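Local atomic coordinates of histidine acid phosphatase (Bifidobacterium longum subsp. infantis, PDB entry 6RXD), a protein that probably removes phosphate groups from inositol polyphosphates such as phytate, and from 2,3-bisphosphoglycerate, as a histidine acid phosphatase of the MINPP type. Residues G7-P19 / D307-H319. Numbering follows the deposited sequence.
Sequences GRYYSSKQPYVAP and DLYNLYIIAADMH
Y312 and Y309 of helix 301-317 donate to consecutive carbonyls, R8 O and Y9 O, of the N-terminal loop 7-19. Y312 OH reaches R8 O at 2.5 Å, lying in the carbonyl plane on a lone pair, while Y309 OH meets Y9 O at 2.6 Å from above the carbonyl plane, 41° out of it. Both phenol groups get there because each CG sits anti to the backbone N (chi1 174° in Y309, 162° in Y312), and two bonds one residue apart fix the course of the chain at R8 and Y9.

Apolar packing centres on the Y10 ring. The A316 methyl lies over one face, with A316 CB 3.8 Å from the Y10 ring centroid, a CH-pi contact; on the opposite face the ring has the backbone N of R8. I313 CG2 meets the Y10 edge, and the Y312 ring lies obliquely beside it. Further along, K13 lays its aliphatic chain across I313 and I314, with K13 CE 3.7 Å from I314 CD1, and P15 CG rests near the A316 methyl.

The polar end of the contact is the close approach of D317 OD2 to K13 O, 2.6 Å apart.

This is structural packing that joins the N-terminal loop to helix 301-317 of the histidine phosphatase fold. Around it, helix 339-357 packs against Y9 and Y309, and S11 OG is hydrogen-bonded to D350 OD1 of that helix. F334 stacks on Y312. Helix 102-118 touches P15 and Y16, while helix 55-69 contacts N310 and L311. With Y10 beside I313 and P15 beside D317, residues 10-15 follow helix 301-317 toward its C-terminal end; the chain then leaves it for helix 21-24 and strand 34-44.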
loop_
_atom_site.group_PDB
_atom_site.type_symbol
_atom_site.label_atom_id
_atom_site.label_comp_id
_atom_site.label_asym_id
_atom_site.label_seq_id
_atom_site.Cartn_x
_atom_site.Cartn_y
_atom_site.Cartn_z
ATOM N N GLY A 7 -15.204 -8.741 -7.628
ATOM C CA GLY A 7 -13.771 -8.548 -7.479
ATOM C C GLY A 7 -13.016 -8.915 -8.740
ATOM O O GLY A 7 -13.590 -9.630 -9.559
ATOM N N ARG A 8 -11.791 -8.375 -8.899
ATOM C CA ARG A 8 -10.742 -8.818 -9.859
ATOM C C ARG A 8 -9.858 -7.757 -10.513
ATOM O O ARG A 8 -10.340 -6.742 -11.034
ATOM C CB ARG A 8 -11.285 -9.636 -11.002
ATOM C CG ARG A 8 -10.915 -11.082 -10.999
ATOM C CD ARG A 8 -11.507 -11.658 -12.254
ATOM N NE ARG A 8 -12.490 -10.719 -12.799
ATOM C CZ ARG A 8 -13.803 -10.795 -12.584
ATOM N NH1 ARG A 8 -14.300 -11.779 -11.845
ATOM N NH2 ARG A 8 -14.616 -9.888 -13.107
ATOM N N TYR A 9 -8.568 -8.064 -10.561
ATOM C CA TYR A 9 -7.565 -7.205 -11.169
ATOM C C TYR A 9 -7.639 -5.782 -10.665
ATOM O O TYR A 9 -7.742 -4.834 -11.431
ATOM C CB TYR A 9 -7.648 -7.276 -12.695
ATOM C CG TYR A 9 -7.717 -8.707 -13.168
ATOM C CD1 TYR A 9 -6.660 -9.577 -12.950
ATOM C CD2 TYR A 9 -8.841 -9.183 -13.825
ATOM C CE1 TYR A 9 -6.728 -10.902 -13.375
ATOM C CE2 TYR A 9 -8.911 -10.494 -14.262
ATOM C CZ TYR A 9 -7.852 -11.346 -14.034
ATOM O OH TYR A 9 -7.929 -12.652 -14.469
ATOM N N TYR A 10 -7.565 -5.656 -9.346
ATOM C CA TYR A 10 -7.563 -4.360 -8.695
ATOM C C TYR A 10 -6.166 -3.785 -8.516
ATOM O O TYR A 10 -6.029 -2.656 -8.049
ATOM C CB TYR A 10 -8.202 -4.478 -7.310
ATOM C CG TYR A 10 -9.677 -4.802 -7.276
ATOM C CD1 TYR A 10 -10.183 -5.658 -6.296
ATOM C CD2 TYR A 10 -10.572 -4.215 -8.163
ATOM C CE1 TYR A 10 -11.540 -5.945 -6.218
ATOM C CE2 TYR A 10 -11.941 -4.506 -8.097
ATOM C CZ TYR A 10 -12.408 -5.362 -7.117
ATOM O OH TYR A 10 -13.756 -5.646 -7.030
ATOM N N SER A 11 -5.125 -4.550 -8.864
ATOM C CA SER A 11 -3.753 -4.074 -8.698
ATOM C C SER A 11 -3.543 -3.661 -7.238
ATOM O O SER A 11 -4.139 -4.247 -6.346
ATOM C CB SER A 11 -3.461 -2.925 -9.681
ATOM O OG SER A 11 -2.143 -2.387 -9.532
ATOM N N SER A 12 -2.716 -2.658 -6.977
ATOM C CA SER A 12 -2.448 -2.271 -5.585
ATOM C C SER A 12 -3.620 -1.530 -4.908
ATOM O O SER A 12 -3.487 -1.046 -3.789
ATOM C CB SER A 12 -1.165 -1.447 -5.488
ATOM O OG SER A 12 -1.339 -0.215 -6.154
ATOM N N LYS A 13 -4.764 -1.456 -5.583
ATOM C CA LYS A 13 -5.995 -0.976 -4.946
ATOM C C LYS A 13 -6.791 -2.134 -4.365
ATOM O O LYS A 13 -7.877 -1.938 -3.847
ATOM C CB LYS A 13 -6.878 -0.212 -5.947
ATOM C CG LYS A 13 -6.683 1.292 -5.979
ATOM C CD LYS A 13 -5.259 1.704 -6.237
ATOM C CE LYS A 13 -5.188 3.221 -6.447
ATOM N NZ LYS A 13 -3.829 3.759 -6.224
ATOM N N GLN A 14 -6.254 -3.347 -4.439
ATOM C CA GLN A 14 -6.922 -4.501 -3.848
ATOM C C GLN A 14 -7.322 -4.232 -2.389
ATOM O O GLN A 14 -6.474 -3.897 -1.550
ATOM C CB GLN A 14 -5.969 -5.702 -3.892
ATOM C CG GLN A 14 -6.428 -6.900 -3.075
ATOM C CD GLN A 14 -7.702 -7.497 -3.596
ATOM O OE1 GLN A 14 -7.820 -7.789 -4.796
ATOM N NE2 GLN A 14 -8.676 -7.698 -2.705
ATOM N N PRO A 15 -8.619 -4.363 -2.070
ATOM C CA PRO A 15 -8.946 -4.191 -0.650
ATOM C C PRO A 15 -8.321 -5.284 0.229
ATOM O O PRO A 15 -8.218 -6.453 -0.176
ATOM C CB PRO A 15 -10.474 -4.305 -0.636
ATOM C CG PRO A 15 -10.883 -3.813 -2.019
ATOM C CD PRO A 15 -9.824 -4.400 -2.918
ATOM N N TYR A 16 -7.890 -4.901 1.426
ATOM C CA TYR A 16 -7.298 -5.860 2.350
ATOM C C TYR A 16 -8.215 -7.043 2.577
ATOM O O TYR A 16 -9.427 -6.875 2.763
ATOM C CB TYR A 16 -7.041 -5.186 3.693
ATOM C CG TYR A 16 -6.189 -6.010 4.623
ATOM C CD1 TYR A 16 -4.859 -6.245 4.331
ATOM C CD2 TYR A 16 -6.713 -6.533 5.800
ATOM C CE1 TYR A 16 -4.054 -6.992 5.192
ATOM C CE2 TYR A 16 -5.926 -7.271 6.667
ATOM C CZ TYR A 16 -4.599 -7.497 6.360
ATOM O OH TYR A 16 -3.823 -8.237 7.230
ATOM N N VAL A 17 -7.633 -8.239 2.564
ATOM C CA VAL A 17 -8.378 -9.456 2.856
ATOM C C VAL A 17 -8.055 -9.882 4.284
ATOM O O VAL A 17 -6.974 -10.395 4.552
ATOM C CB VAL A 17 -8.030 -10.576 1.873
ATOM C CG1 VAL A 17 -8.841 -11.829 2.200
ATOM C CG2 VAL A 17 -8.305 -10.126 0.448
ATOM N N ALA A 18 -8.987 -9.644 5.201
ATOM C CA ALA A 18 -8.777 -9.989 6.611
ATOM C C ALA A 18 -8.755 -11.507 6.778
ATOM O O ALA A 18 -9.419 -12.225 6.028
ATOM C CB ALA A 18 -9.863 -9.377 7.474
ATOM N N PRO A 19 -7.979 -12.005 7.751
ATOM C CA PRO A 19 -7.923 -13.460 7.916
ATOM C C PRO A 19 -9.253 -14.016 8.403
ATOM O O PRO A 19 -9.950 -13.366 9.186
ATOM C CB PRO A 19 -6.841 -13.643 8.987
ATOM C CG PRO A 19 -6.914 -12.370 9.809
ATOM C CD PRO A 19 -7.185 -11.293 8.775
ATOM N N ASP A 307 -8.441 5.739 -17.361
ATOM C CA ASP A 307 -9.211 6.521 -16.392
ATOM C C ASP A 307 -10.412 5.726 -15.880
ATOM O O ASP A 307 -10.700 5.742 -14.675
ATOM C CB ASP A 307 -9.662 7.863 -16.981
ATOM C CG ASP A 307 -8.508 8.812 -17.204
ATOM O OD1 ASP A 307 -7.371 8.449 -16.853
ATOM O OD2 ASP A 307 -8.740 9.920 -17.727
ATOM N N LEU A 308 -11.082 5.011 -16.779
ATOM C CA LEU A 308 -12.236 4.196 -16.399
ATOM C C LEU A 308 -11.786 3.050 -15.493
ATOM O O LEU A 308 -12.452 2.731 -14.502
ATOM C CB LEU A 308 -12.967 3.648 -17.641
ATOM C CG LEU A 308 -14.284 2.902 -17.383
ATOM C CD1 LEU A 308 -15.221 3.812 -16.605
ATOM C CD2 LEU A 308 -14.916 2.503 -18.708
ATOM N N TYR A 309 -10.652 2.438 -15.828
ATOM C CA TYR A 309 -10.086 1.399 -14.975
ATOM C C TYR A 309 -9.744 1.957 -13.598
ATOM O O TYR A 309 -9.982 1.304 -12.582
ATOM C CB TYR A 309 -8.852 0.768 -15.625
ATOM C CG TYR A 309 -8.147 -0.218 -14.718
ATOM C CD1 TYR A 309 -8.694 -1.470 -14.462
ATOM C CD2 TYR A 309 -6.941 0.103 -14.121
ATOM C CE1 TYR A 309 -8.041 -2.372 -13.617
ATOM C CE2 TYR A 309 -6.297 -0.786 -13.292
ATOM C CZ TYR A 309 -6.850 -2.015 -13.044
ATOM O OH TYR A 309 -6.190 -2.884 -12.206
ATOM N N ASN A 310 -9.192 3.169 -13.542
ATOM C CA ASN A 310 -8.894 3.767 -12.240
ATOM C C ASN A 310 -10.149 3.987 -11.395
ATOM O O ASN A 310 -10.104 3.890 -10.163
ATOM C CB ASN A 310 -8.097 5.072 -12.387
ATOM C CG ASN A 310 -6.592 4.823 -12.417
ATOM O OD1 ASN A 310 -5.967 4.628 -11.372
ATOM N ND2 ASN A 310 -6.017 4.802 -13.604
ATOM N N LEU A 311 -11.270 4.279 -12.043
ATOM C CA LEU A 311 -12.514 4.438 -11.284
ATOM C C LEU A 311 -13.010 3.089 -10.789
ATOM O O LEU A 311 -13.499 2.980 -9.668
ATOM C CB LEU A 311 -13.590 5.151 -12.118
ATOM C CG LEU A 311 -13.285 6.606 -12.492
ATOM C CD1 LEU A 311 -14.506 7.200 -13.189
ATOM C CD2 LEU A 311 -12.915 7.438 -11.268
ATOM N N TYR A 312 -12.865 2.061 -11.617
ATOM C CA TYR A 312 -13.237 0.696 -11.237
ATOM C C TYR A 312 -12.479 0.222 -10.000
ATOM O O TYR A 312 -13.072 -0.363 -9.069
ATOM C CB TYR A 312 -12.989 -0.232 -12.431
ATOM C CG TYR A 312 -12.908 -1.712 -12.137
ATOM C CD1 TYR A 312 -14.039 -2.440 -11.784
ATOM C CD2 TYR A 312 -11.705 -2.384 -12.271
ATOM C CE1 TYR A 312 -13.960 -3.800 -11.540
ATOM C CE2 TYR A 312 -11.613 -3.744 -12.033
ATOM C CZ TYR A 312 -12.749 -4.447 -11.668
ATOM O OH TYR A 312 -12.675 -5.804 -11.428
ATOM N N ILE A 313 -11.176 0.468 -9.964
ATOM C CA ILE A 313 -10.422 -0.023 -8.826
ATOM C C ILE A 313 -10.649 0.814 -7.568
ATOM O O ILE A 313 -10.685 0.275 -6.460
ATOM C CB ILE A 313 -8.931 -0.214 -9.151
ATOM C CG1 ILE A 313 -8.252 1.134 -9.395
ATOM C CG2 ILE A 313 -8.777 -1.149 -10.349
ATOM C CD1 ILE A 313 -6.768 1.005 -9.808
ATOM N N ILE A 314 -10.819 2.125 -7.724
ATOM C CA ILE A 314 -11.110 2.961 -6.556
ATOM C C ILE A 314 -12.525 2.675 -6.031
ATOM O O ILE A 314 -12.776 2.754 -4.835
ATOM C CB ILE A 314 -10.892 4.457 -6.853
ATOM C CG1 ILE A 314 -9.401 4.745 -7.049
ATOM C CG2 ILE A 314 -11.366 5.334 -5.703
ATOM C CD1 ILE A 314 -8.564 4.608 -5.772
ATOM N N ALA A 315 -13.441 2.336 -6.933
ATOM C CA ALA A 315 -14.809 1.980 -6.543
ATOM C C ALA A 315 -14.801 0.819 -5.563
ATOM O O ALA A 315 -15.598 0.793 -4.625
ATOM C CB ALA A 315 -15.637 1.627 -7.752
ATOM N N ALA A 316 -13.905 -0.143 -5.771
ATOM C CA ALA A 316 -13.802 -1.274 -4.842
ATOM C C ALA A 316 -13.390 -0.799 -3.454
ATOM O O ALA A 316 -13.832 -1.345 -2.439
ATOM C CB ALA A 316 -12.814 -2.307 -5.361
ATOM N N ASP A 317 -12.514 0.202 -3.414
ATOM C CA ASP A 317 -12.029 0.760 -2.152
ATOM C C ASP A 317 -13.101 1.602 -1.500
ATOM O O ASP A 317 -13.067 1.828 -0.287
ATOM C CB ASP A 317 -10.786 1.619 -2.409
ATOM C CG ASP A 317 -9.598 0.797 -2.843
ATOM O OD1 ASP A 317 -8.540 1.394 -3.123
ATOM O OD2 ASP A 317 -9.724 -0.451 -2.884
ATOM N N MET A 318 -14.055 2.065 -2.307
ATOM C CA MET A 318 -15.146 2.903 -1.814
ATOM C C MET A 318 -16.435 2.110 -1.653
ATOM O O MET A 318 -17.541 2.657 -1.755
ATOM C CB MET A 318 -15.379 4.106 -2.735
ATOM C CG MET A 318 -14.125 4.956 -2.916
ATOM S SD MET A 318 -14.481 6.535 -3.721
ATOM C CE MET A 318 -15.325 7.406 -2.395
ATOM N N HIS A 319 -16.291 0.815 -1.405
ATOM C CA HIS A 319 -17.445 -0.059 -1.232
ATOM C C HIS A 319 -18.446 0.477 -0.212
ATOM O O HIS A 319 -19.659 0.419 -0.434
ATOM C CB HIS A 319 -16.966 -1.453 -0.824
ATOM C CG HIS A 319 -18.076 -2.437 -0.637
ATOM N ND1 HIS A 319 -18.721 -2.607 0.568
ATOM C CD2 HIS A 319 -18.661 -3.296 -1.506
ATOM C CE1 HIS A 319 -19.655 -3.532 0.436
ATOM N NE2 HIS A 319 -19.640 -3.965 -0.813
#